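Local coordinates for beta-N-acetylglucosaminidase Nag2 (Vibrio harveyi, PDB 6EZR), which probably hydrolyses terminal non-reducing N-acetyl-hexosamine residues from N-acetyl-beta-D-hexosaminides, as a glycoside hydrolase of family 20, at residues E5-L10 against T25-S30; W37-A42 against A100-V105; P261-R266 against Y558-E563. All blocks are in the same frame, centred on the assembly; numbering follows the deposited sequence. Where two conformers were deposited one is given.

Two of the three contacts belong to one N-terminal beta sheet, and the third lies in the catalytic barrel. Interactions 1 and 2 have centres 11 Å apart and share a hydrophobic core: the ring of F26 from interaction 1 meets I102, W37 and L39 of interaction 2, the closest approach being 3.7 Å between F26 CZ and I102 CG2. Interaction 3 lies on the opposite side of the chain's centre, its centre about 50 Å from that of interaction 2 and its nearest atoms about 31 Å away. None of the three reaches the N-acetyl-D-glucosamine site, which includes R274, D532, W546 and E584, although interaction 3 is in the same barrel domain.

Interaction 1: E5-L10 against T25-S30; sequences EYRVDL and TFHNLS
Y6, V8 and F26 make the dense side of this antiparallel pairing, whereas R7, D9, T25 and H27 line its looser, more polar face. On the dense side the F26 ring carries the contact. Its CZ lies 3.8 Å from Y6 CB, and V8 CB approaches the ring at its edge, near the ring plane. F26 CG stands anti to the backbone N (chi1 176°), which carries the ring along the strand toward Y6. Farther along, the amide of N28 lies beside the Y6 ring, with OD1 3.6 Å from Y6 CE1. That same oxygen accepts the backbone N-H of S30, forming an Asx turn where the strand ends.

The other face is partly exposed and is organised by a histidine-carboxylate bond. H27 NE2 donates to D9 OD2 at 3.1 Å; the oxygen lies near the imidazole plane, but the nitrogen stands above the carboxylate plane, the two planes being 72° apart. The remaining oxygen of D9 is held by T118, and H27 ND1 is hydrogen-bonded to H78, so both ends of the pair are tied down. R7 adds the aliphatic start of its chain, CG lying 3.9 Å from H27 CD2. A water bridges D9 O and T25 OG1.

Backbone bonds are short at the D9-T25 end, where D9 N to T25 O measures 2.8 Å. The R7-H27 pair is lopsided: H27 N to R7 O is also 2.8 Å, but the return bond from R7 N to H27 O is weak at 3.4 Å. Beyond it, L29 N still reaches E5 O.

The two segments belong to the hairpin of strands 6-16 and 19-28. Strand 110-117 runs along the far edge of the first and strand 78-85 along that of the second, while L34 of the short strand 34-35 covers Y6, F26 and N28.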
loop_
_atom_site.group_PDB
_atom_site.type_symbol
_atom_site.label_atom_id
_atom_site.label_comp_id
_atom_site.label_asym_id
_atom_site.label_seq_id
_atom_site.Cartn_x
_atom_site.Cartn_y
_atom_site.Cartn_z
ATOM N N GLU A 5 -27.654 -21.484 9.225
ATOM C CA GLU A 5 -27.973 -22.413 10.307
ATOM C C GLU A 5 -26.892 -22.447 11.402
ATOM O O GLU A 5 -27.104 -23.023 12.476
ATOM C CB GLU A 5 -28.157 -23.815 9.719
ATOM C CG GLU A 5 -29.348 -23.946 8.770
ATOM C CD GLU A 5 -29.325 -25.234 7.961
ATOM O OE1 GLU A 5 -28.386 -25.415 7.154
ATOM O OE2 GLU A 5 -30.250 -26.063 8.119
ATOM N N TYR A 6 -25.738 -21.838 11.123
ATOM C CA TYR A 6 -24.599 -21.841 12.040
ATOM C C TYR A 6 -24.140 -20.419 12.341
ATOM O O TYR A 6 -24.074 -19.580 11.447
ATOM C CB TYR A 6 -23.469 -22.683 11.448
ATOM C CG TYR A 6 -23.976 -24.010 10.929
ATOM C CD1 TYR A 6 -24.325 -25.035 11.809
ATOM C CD2 TYR A 6 -24.158 -24.224 9.561
ATOM C CE1 TYR A 6 -24.819 -26.246 11.338
ATOM C CE2 TYR A 6 -24.644 -25.431 9.080
ATOM C CZ TYR A 6 -24.976 -26.438 9.969
ATOM O OH TYR A 6 -25.458 -27.634 9.486
ATOM N N ARG A 7 -23.799 -20.182 13.607
ATOM C CA ARG A 7 -23.476 -18.847 14.109
ATOM C C ARG A 7 -22.377 -18.912 15.153
ATOM O O ARG A 7 -22.365 -19.821 15.982
ATOM C CB ARG A 7 -24.718 -18.213 14.733
ATOM C CG ARG A 7 -24.525 -16.804 15.272
ATOM C CD ARG A 7 -25.853 -16.141 15.612
ATOM N NE ARG A 7 -26.199 -15.067 14.674
ATOM C CZ ARG A 7 -26.852 -15.209 13.516
ATOM N NH1 ARG A 7 -27.269 -16.399 13.074
ATOM N NH2 ARG A 7 -27.092 -14.129 12.776
ATOM N N VAL A 8 -21.465 -17.939 15.114
ATOM C CA VAL A 8 -20.361 -17.847 16.080
ATOM C C VAL A 8 -20.313 -16.450 16.715
ATOM O O VAL A 8 -20.260 -15.443 16.001
ATOM C CB VAL A 8 -18.999 -18.276 15.456
ATOM C CG1 VAL A 8 -18.484 -17.280 14.420
ATOM C CG2 VAL A 8 -17.969 -18.517 16.547
ATOM N N ASP A 9 -20.357 -16.414 18.053
ATOM C CA ASP A 9 -20.331 -15.170 18.847
ATOM C C ASP A 9 -19.053 -15.073 19.661
ATOM O O ASP A 9 -18.751 -15.955 20.473
ATOM C CB ASP A 9 -21.501 -15.094 19.841
ATOM C CG ASP A 9 -22.853 -15.042 19.169
ATOM O OD1 ASP A 9 -22.900 -14.958 17.927
ATOM O OD2 ASP A 9 -23.881 -15.102 19.890
ATOM N N LEU A 10 -18.339 -13.974 19.464
ATOM C CA LEU A 10 -17.104 -13.695 20.170
ATOM C C LEU A 10 -17.324 -12.510 21.111
ATOM O O LEU A 10 -17.903 -11.504 20.725
ATOM C CB LEU A 10 -16.004 -13.399 19.154
ATOM C CG LEU A 10 -14.569 -13.292 19.654
ATOM C CD1 LEU A 10 -14.083 -14.624 20.207
ATOM C CD2 LEU A 10 -13.678 -12.845 18.508
ATOM N N THR A 25 -18.580 -18.605 21.538
ATOM C CA THR A 25 -19.713 -19.542 21.501
ATOM C C THR A 25 -20.118 -19.855 20.059
ATOM O O THR A 25 -20.449 -18.957 19.310
ATOM C CB THR A 25 -20.944 -18.998 22.254
ATOM O OG1 THR A 25 -20.532 -18.409 23.489
ATOM C CG2 THR A 25 -21.926 -20.123 22.562
ATOM N N PHE A 26 -20.077 -21.133 19.691
ATOM C CA PHE A 26 -20.597 -21.614 18.409
ATOM C C PHE A 26 -21.953 -22.307 18.610
ATOM O O PHE A 26 -22.083 -23.202 19.460
ATOM C CB PHE A 26 -19.617 -22.572 17.736
ATOM C CG PHE A 26 -20.142 -23.161 16.460
ATOM C CD1 PHE A 26 -20.059 -22.458 15.272
ATOM C CD2 PHE A 26 -20.751 -24.411 16.451
ATOM C CE1 PHE A 26 -20.556 -22.994 14.091
ATOM C CE2 PHE A 26 -21.253 -24.950 15.274
ATOM C CZ PHE A 26 -21.156 -24.238 14.092
ATOM N N HIS A 27 -22.930 -21.903 17.793
ATOM C CA HIS A 27 -24.324 -22.345 17.916
ATOM C C HIS A 27 -24.739 -23.220 16.730
ATOM O O HIS A 27 -24.773 -22.752 15.591
ATOM C CB HIS A 27 -25.288 -21.144 17.970
ATOM C CG HIS A 27 -24.862 -20.037 18.881
ATOM N ND1 HIS A 27 -24.849 -20.156 20.249
ATOM C CD2 HIS A 27 -24.482 -18.766 18.616
ATOM C CE1 HIS A 27 -24.458 -19.020 20.792
ATOM N NE2 HIS A 27 -24.227 -18.158 19.821
ATOM N N ASN A 28 -25.052 -24.484 17.002
ATOM C CA ASN A 28 -25.721 -25.335 16.024
ATOM C C ASN A 28 -27.222 -25.049 16.073
ATOM O O ASN A 28 -27.933 -25.550 16.950
ATOM C CB ASN A 28 -25.453 -26.818 16.302
ATOM C CG ASN A 28 -26.053 -27.736 15.241
ATOM O OD1 ASN A 28 -26.613 -27.282 14.239
ATOM N ND2 ASN A 28 -25.929 -29.041 15.459
ATOM N N LEU A 29 -27.685 -24.231 15.135
ATOM C CA LEU A 29 -29.103 -23.878 15.049
ATOM C C LEU A 29 -29.857 -24.684 13.982
ATOM O O LEU A 29 -31.031 -24.426 13.741
ATOM C CB LEU A 29 -29.261 -22.368 14.814
ATOM C CG LEU A 29 -28.479 -21.454 15.768
ATOM C CD1 LEU A 29 -28.721 -19.991 15.426
ATOM C CD2 LEU A 29 -28.837 -21.730 17.222
ATOM N N SER A 30 -29.185 -25.653 13.354
ATOM C CA SER A 30 -29.839 -26.606 12.456
ATOM C C SER A 30 -30.636 -27.640 13.257
ATOM O O SER A 30 -30.464 -27.774 14.476
ATOM C CB SER A 30 -28.810 -27.315 11.562
ATOM O OG SER A 30 -28.122 -28.348 12.253
HETATM O O HOH W 1 -19.393 -16.072 23.368
#

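Interaction 2: W37-A42 against A100-V105; sequences WGLTFA and AMIDFV
I102 and L39 form a non-hydrogen-bonded pair between two antiparallel strands, and I102 can be followed outward atom by atom. Its CB passes 3.5 Å from the carbonyl oxygen of G38. From there the side chain forks. CG2 is placed anti to the carbonyl carbon because CG1 takes the position between backbone N and carbonyl carbon (chi1 51°); this methyl stays near G38 O and meets L39 CD1 at 3.8 Å. It also comes within 4.2 Å of W37 CE3, in an oblique approach to the indole. The other branch leads through CG1 to CD1, which leaves the partner strand and packs against the ring of Y6.

L39 answers with the same methyl, CD1, which also lies 3.6 Å from M101 O. Apolar contacts extend to both ends of this face: F41 CB rests on A100 CB at one end, and W37 CB meets F104 CB at the other. The opposite face begins at G38, which has no side chain, and continues with T40 and M101, lying side by side and pointing the same way; T40 CB is 4.0 Å from M101 CG.

Four backbone bonds fasten the strands, two at G38-D103 and two at T40-M101. T40 N to M101 O, at 2.9 Å and with an N-H...O angle of 171°, is the straightest of them. Additional CA-H...O contacts fill the intervals, among them I102 CA to G38 O.

Strand 38-42 is flanked on its other edge by strand 63-67, and strand 99-105 by strand 110-117. The sheet curls so that L24 and F26 of strand 19-28 pack onto L39, giving a face-to-face apolar core of the kind found in beta sandwiches.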
loop_
_atom_site.group_PDB
_atom_site.type_symbol
_atom_site.label_atom_id
_atom_site.label_comp_id
_atom_site.label_asym_id
_atom_site.label_seq_id
_atom_site.Cartn_x
_atom_site.Cartn_y
_atom_site.Cartn_z
ATOM N N TRP A 37 -17.064 -32.499 13.303
ATOM C CA TRP A 37 -17.133 -31.117 12.841
ATOM C C TRP A 37 -15.941 -30.323 13.367
ATOM O O TRP A 37 -15.370 -30.662 14.406
ATOM C CB TRP A 37 -18.461 -30.462 13.257
ATOM C CG TRP A 37 -18.553 -30.184 14.712
ATOM C CD1 TRP A 37 -18.885 -31.065 15.692
ATOM C CD2 TRP A 37 -18.284 -28.941 15.357
ATOM N NE1 TRP A 37 -18.842 -30.450 16.917
ATOM C CE2 TRP A 37 -18.479 -29.143 16.743
ATOM C CE3 TRP A 37 -17.895 -27.672 14.903
ATOM C CZ2 TRP A 37 -18.302 -28.121 17.682
ATOM C CZ3 TRP A 37 -17.722 -26.655 15.836
ATOM C CH2 TRP A 37 -17.923 -26.889 17.212
ATOM N N GLY A 38 -15.583 -29.263 12.646
ATOM C CA GLY A 38 -14.509 -28.360 13.056
ATOM C C GLY A 38 -14.774 -26.931 12.627
ATOM O O GLY A 38 -15.354 -26.696 11.579
ATOM N N LEU A 39 -14.326 -25.984 13.442
ATOM C CA LEU A 39 -14.553 -24.572 13.197
ATOM C C LEU A 39 -13.304 -23.942 12.610
ATOM O O LEU A 39 -12.223 -24.068 13.174
ATOM C CB LEU A 39 -14.933 -23.864 14.497
ATOM C CG LEU A 39 -15.418 -22.413 14.381
ATOM C CD1 LEU A 39 -16.596 -22.237 13.423
ATOM C CD2 LEU A 39 -15.788 -21.908 15.768
ATOM N N THR A 40 -13.470 -23.275 11.474
ATOM C CA THR A 40 -12.400 -22.548 10.812
ATOM C C THR A 40 -12.824 -21.084 10.709
ATOM O O THR A 40 -13.972 -20.790 10.381
ATOM C CB THR A 40 -12.111 -23.138 9.417
ATOM O OG1 THR A 40 -11.359 -24.348 9.558
ATOM C CG2 THR A 40 -11.318 -22.184 8.558
ATOM N N PHE A 41 -11.889 -20.176 10.983
ATOM C CA PHE A 41 -12.160 -18.738 10.940
ATOM C C PHE A 41 -10.885 -17.939 10.691
ATOM O O PHE A 41 -9.770 -18.453 10.832
ATOM C CB PHE A 41 -12.833 -18.262 12.240
ATOM C CG PHE A 41 -12.043 -18.567 13.492
ATOM C CD1 PHE A 41 -11.110 -17.658 13.988
ATOM C CD2 PHE A 41 -12.235 -19.759 14.178
ATOM C CE1 PHE A 41 -10.386 -17.931 15.143
ATOM C CE2 PHE A 41 -11.517 -20.042 15.331
ATOM C CZ PHE A 41 -10.587 -19.128 15.814
ATOM N N ALA A 42 -11.078 -16.673 10.331
ATOM C CA ALA A 42 -9.988 -15.742 10.062
ATOM C C ALA A 42 -9.903 -14.731 11.205
ATOM O O ALA A 42 -10.910 -14.133 11.577
ATOM C CB ALA A 42 -10.209 -15.033 8.737
ATOM N N ALA A 100 -16.079 -17.036 9.031
ATOM C CA ALA A 100 -16.081 -18.359 9.646
ATOM C C ALA A 100 -16.833 -19.390 8.805
ATOM O O ALA A 100 -17.719 -19.046 8.011
ATOM C CB ALA A 100 -16.663 -18.292 11.047
ATOM N N MET A 101 -16.463 -20.656 9.001
ATOM C CA MET A 101 -17.056 -21.784 8.291
ATOM C C MET A 101 -16.853 -23.076 9.087
ATOM O O MET A 101 -16.006 -23.131 9.981
ATOM C CB MET A 101 -16.466 -21.909 6.885
ATOM C CG MET A 101 -14.975 -22.210 6.817
ATOM S SD MET A 101 -14.555 -23.175 5.349
ATOM C CE MET A 101 -15.113 -24.806 5.848
ATOM N N ILE A 102 -17.634 -24.109 8.778
ATOM C CA ILE A 102 -17.436 -25.419 9.416
ATOM C C ILE A 102 -17.218 -26.528 8.397
ATOM O O ILE A 102 -17.732 -26.475 7.283
ATOM C CB ILE A 102 -18.564 -25.816 10.401
ATOM C CG1 ILE A 102 -19.951 -25.686 9.765
ATOM C CG2 ILE A 102 -18.470 -24.985 11.675
ATOM C CD1 ILE A 102 -21.010 -26.503 10.483
ATOM N N ASP A 103 -16.415 -27.504 8.806
ATOM C CA ASP A 103 -16.195 -28.743 8.082
ATOM C C ASP A 103 -16.842 -29.833 8.911
ATOM O O ASP A 103 -16.674 -29.858 10.123
ATOM C CB ASP A 103 -14.697 -29.016 7.942
ATOM C CG ASP A 103 -14.035 -28.105 6.924
ATOM O OD1 ASP A 103 -14.286 -28.285 5.716
ATOM O OD2 ASP A 103 -13.262 -27.209 7.329
ATOM N N PHE A 104 -17.583 -30.725 8.261
ATOM C CA PHE A 104 -18.309 -31.785 8.964
ATOM C C PHE A 104 -18.659 -32.952 8.042
ATOM O O PHE A 104 -18.475 -32.879 6.827
ATOM C CB PHE A 104 -19.553 -31.224 9.682
ATOM C CG PHE A 104 -20.579 -30.605 8.767
ATOM C CD1 PHE A 104 -20.382 -29.339 8.225
ATOM C CD2 PHE A 104 -21.774 -31.267 8.489
ATOM C CE1 PHE A 104 -21.341 -28.758 7.399
ATOM C CE2 PHE A 104 -22.735 -30.692 7.666
ATOM C CZ PHE A 104 -22.519 -29.435 7.120
ATOM N N VAL A 105 -19.144 -34.028 8.655
ATOM C CA VAL A 105 -19.425 -35.293 7.981
ATOM C C VAL A 105 -20.883 -35.696 8.207
ATOM O O VAL A 105 -21.280 -35.935 9.347
ATOM C CB VAL A 105 -18.473 -36.386 8.526
ATOM C CG1 VAL A 105 -18.902 -37.795 8.124
ATOM C CG2 VAL A 105 -17.055 -36.119 8.049
#

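Interaction 3: P261-R266 against Y558-E563; sequences PRFRYR and YEPLAE
Polar and apolar contacts together join R262 and F263 to the turn carrying P560 and L561. The polar part is a forked grip on one carbonyl. R262 NH1 donates to P560 O at 2.8 Å, in the carbonyl plane and on a lone pair, although the oxygen is tilted 28° from the guanidinium plane. NH2 reaches the same oxygen in a weak bond of 3.3 Å. Bends at chi2 and chi3 swing the arginine chain round to bring both nitrogens there.

Apolar contacts come from the F263 ring. L561 CD1 meets its edge at CE1, 3.8 Å away, while P560 CG approaches CE2 obliquely at 3.9 Å. Within segment 261-266 itself, F263 CE2 lies over the rim of one guanidinium face of R262.

P560 and L561 are the central residues of a type II beta turn, and the backbone N of L561 is hydrogen-bonded to the E508 carboxylate. I577 supports F263 and P560 alike. The loop leading from helix 552-556 into strand 574-581 thus packs where the adjacent parallel strand 265-271 also begins: an alpha-to-beta loop on the N-terminal side of a TIM barrel, whose active site characteristically lies at the C-terminal strand ends.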
loop_
_atom_site.group_PDB
_atom_site.type_symbol
_atom_site.label_atom_id
_atom_site.label_comp_id
_atom_site.label_asym_id
_atom_site.label_seq_id
_atom_site.Cartn_x
_atom_site.Cartn_y
_atom_site.Cartn_z
ATOM N N PRO A 261 8.349 21.362 -6.902
ATOM C CA PRO A 261 8.222 20.372 -5.832
ATOM C C PRO A 261 9.191 20.578 -4.662
ATOM O O PRO A 261 10.377 20.823 -4.881
ATOM C CB PRO A 261 8.534 19.051 -6.545
ATOM C CG PRO A 261 9.390 19.429 -7.705
ATOM C CD PRO A 261 8.905 20.777 -8.138
ATOM N N ARG A 262 8.687 20.465 -3.434
ATOM C CA ARG A 262 9.546 20.459 -2.237
ATOM C C ARG A 262 10.519 19.283 -2.232
ATOM O O ARG A 262 11.694 19.467 -1.954
ATOM C CB ARG A 262 8.726 20.422 -0.941
ATOM C CG ARG A 262 9.337 21.231 0.193
ATOM C CD ARG A 262 10.015 20.423 1.279
ATOM N NE ARG A 262 9.096 20.146 2.381
ATOM C CZ ARG A 262 9.432 20.013 3.669
ATOM N NH1 ARG A 262 8.470 19.758 4.555
ATOM N NH2 ARG A 262 10.699 20.130 4.091
ATOM N N PHE A 263 10.016 18.089 -2.544
ATOM C CA PHE A 263 10.822 16.853 -2.592
ATOM C C PHE A 263 10.832 16.215 -3.988
ATOM O O PHE A 263 9.847 16.314 -4.723
ATOM C CB PHE A 263 10.285 15.842 -1.581
ATOM C CG PHE A 263 10.527 16.227 -0.154
ATOM C CD1 PHE A 263 11.798 16.152 0.389
ATOM C CD2 PHE A 263 9.484 16.660 0.652
ATOM C CE1 PHE A 263 12.032 16.495 1.710
ATOM C CE2 PHE A 263 9.704 17.002 1.976
ATOM C CZ PHE A 263 10.981 16.922 2.507
ATOM N N ARG A 264 11.942 15.559 -4.335
ATOM C CA ARG A 264 12.094 14.899 -5.645
ATOM C C ARG A 264 11.264 13.612 -5.768
ATOM O O ARG A 264 10.607 13.383 -6.788
ATOM C CB ARG A 264 13.574 14.603 -5.943
ATOM C CG ARG A 264 14.420 15.865 -6.080
ATOM C CD ARG A 264 15.860 15.611 -6.525
ATOM N NE ARG A 264 16.561 14.566 -5.765
ATOM C CZ ARG A 264 17.011 14.679 -4.512
ATOM N NH1 ARG A 264 16.829 15.795 -3.805
ATOM N NH2 ARG A 264 17.641 13.651 -3.947
ATOM N N TYR A 265 11.316 12.776 -4.733
ATOM C CA TYR A 265 10.577 11.517 -4.682
ATOM C C TYR A 265 9.269 11.762 -3.927
ATOM O O TYR A 265 9.292 12.130 -2.753
ATOM C CB TYR A 265 11.425 10.458 -3.984
ATOM C CG TYR A 265 10.857 9.045 -3.970
ATOM C CD1 TYR A 265 9.839 8.680 -3.087
ATOM C CD2 TYR A 265 11.378 8.057 -4.804
ATOM C CE1 TYR A 265 9.341 7.381 -3.057
ATOM C CE2 TYR A 265 10.894 6.758 -4.777
ATOM C CZ TYR A 265 9.870 6.421 -3.911
ATOM O OH TYR A 265 9.378 5.132 -3.907
ATOM N N ARG A 266 8.136 11.571 -4.609
ATOM C CA ARG A 266 6.797 11.764 -4.024
ATOM C C ARG A 266 5.952 10.559 -4.408
ATOM O O ARG A 266 5.385 10.520 -5.497
ATOM C CB ARG A 266 6.155 13.066 -4.533
ATOM C CG ARG A 266 7.054 14.289 -4.377
ATOM C CD ARG A 266 6.393 15.587 -4.838
ATOM N NE ARG A 266 6.052 15.564 -6.262
ATOM C CZ ARG A 266 6.928 15.635 -7.271
ATOM N NH1 ARG A 266 8.242 15.748 -7.062
ATOM N NH2 ARG A 266 6.481 15.589 -8.519
ATOM N N TYR A 558 1.669 16.113 9.777
ATOM C CA TYR A 558 2.955 15.560 9.380
ATOM C C TYR A 558 3.703 16.574 8.525
ATOM O O TYR A 558 3.376 16.766 7.353
ATOM C CB TYR A 558 2.768 14.251 8.611
ATOM C CG TYR A 558 4.050 13.663 8.058
ATOM C CD1 TYR A 558 5.188 13.538 8.851
ATOM C CD2 TYR A 558 4.114 13.212 6.743
ATOM C CE1 TYR A 558 6.354 12.995 8.341
ATOM C CE2 TYR A 558 5.270 12.661 6.224
ATOM C CZ TYR A 558 6.389 12.553 7.021
ATOM O OH TYR A 558 7.536 12.010 6.488
ATOM N N GLU A 559 4.682 17.227 9.150
ATOM C CA GLU A 559 5.543 18.216 8.512
ATOM C C GLU A 559 6.955 17.631 8.413
ATOM O O GLU A 559 7.733 17.727 9.366
ATOM C CB GLU A 559 5.513 19.530 9.311
ATOM C CG GLU A 559 4.300 20.404 8.982
ATOM C CD GLU A 559 4.094 21.574 9.940
ATOM O OE1 GLU A 559 4.028 21.340 11.166
ATOM O OE2 GLU A 559 3.971 22.729 9.462
ATOM N N PRO A 560 7.286 17.001 7.265
ATOM C CA PRO A 560 8.573 16.297 7.181
ATOM C C PRO A 560 9.775 17.238 7.245
ATOM O O PRO A 560 9.774 18.308 6.619
ATOM C CB PRO A 560 8.501 15.554 5.836
ATOM C CG PRO A 560 7.466 16.264 5.040
ATOM C CD PRO A 560 6.512 16.899 6.010
ATOM N N LEU A 561 10.766 16.832 8.035
ATOM C CA LEU A 561 12.017 17.573 8.227
ATOM C C LEU A 561 11.793 19.034 8.658
ATOM O O LEU A 561 12.435 19.947 8.138
ATOM C CB LEU A 561 12.858 17.517 6.943
ATOM C CG LEU A 561 13.141 16.142 6.338
ATOM C CD1 LEU A 561 13.886 16.333 5.034
ATOM C CD2 LEU A 561 13.954 15.265 7.273
ATOM N N ALA A 562 10.883 19.237 9.611
ATOM C CA ALA A 562 10.483 20.582 10.056
ATOM C C ALA A 562 11.635 21.360 10.704
ATOM O O ALA A 562 11.824 22.542 10.410
ATOM C CB ALA A 562 9.291 20.501 11.005
ATOM N N GLU A 563 12.411 20.680 11.553
ATOM C CA GLU A 563 13.562 21.285 12.254
ATOM C C GLU A 563 14.929 21.082 11.558
ATOM O O GLU A 563 15.970 21.295 12.178
ATOM C CB GLU A 563 13.615 20.792 13.717
ATOM C CG GLU A 563 12.975 21.747 14.720
ATOM C CD GLU A 563 13.844 22.966 15.050
ATOM O OE1 GLU A 563 13.287 24.078 15.186
ATOM O OE2 GLU A 563 15.082 22.825 15.179
#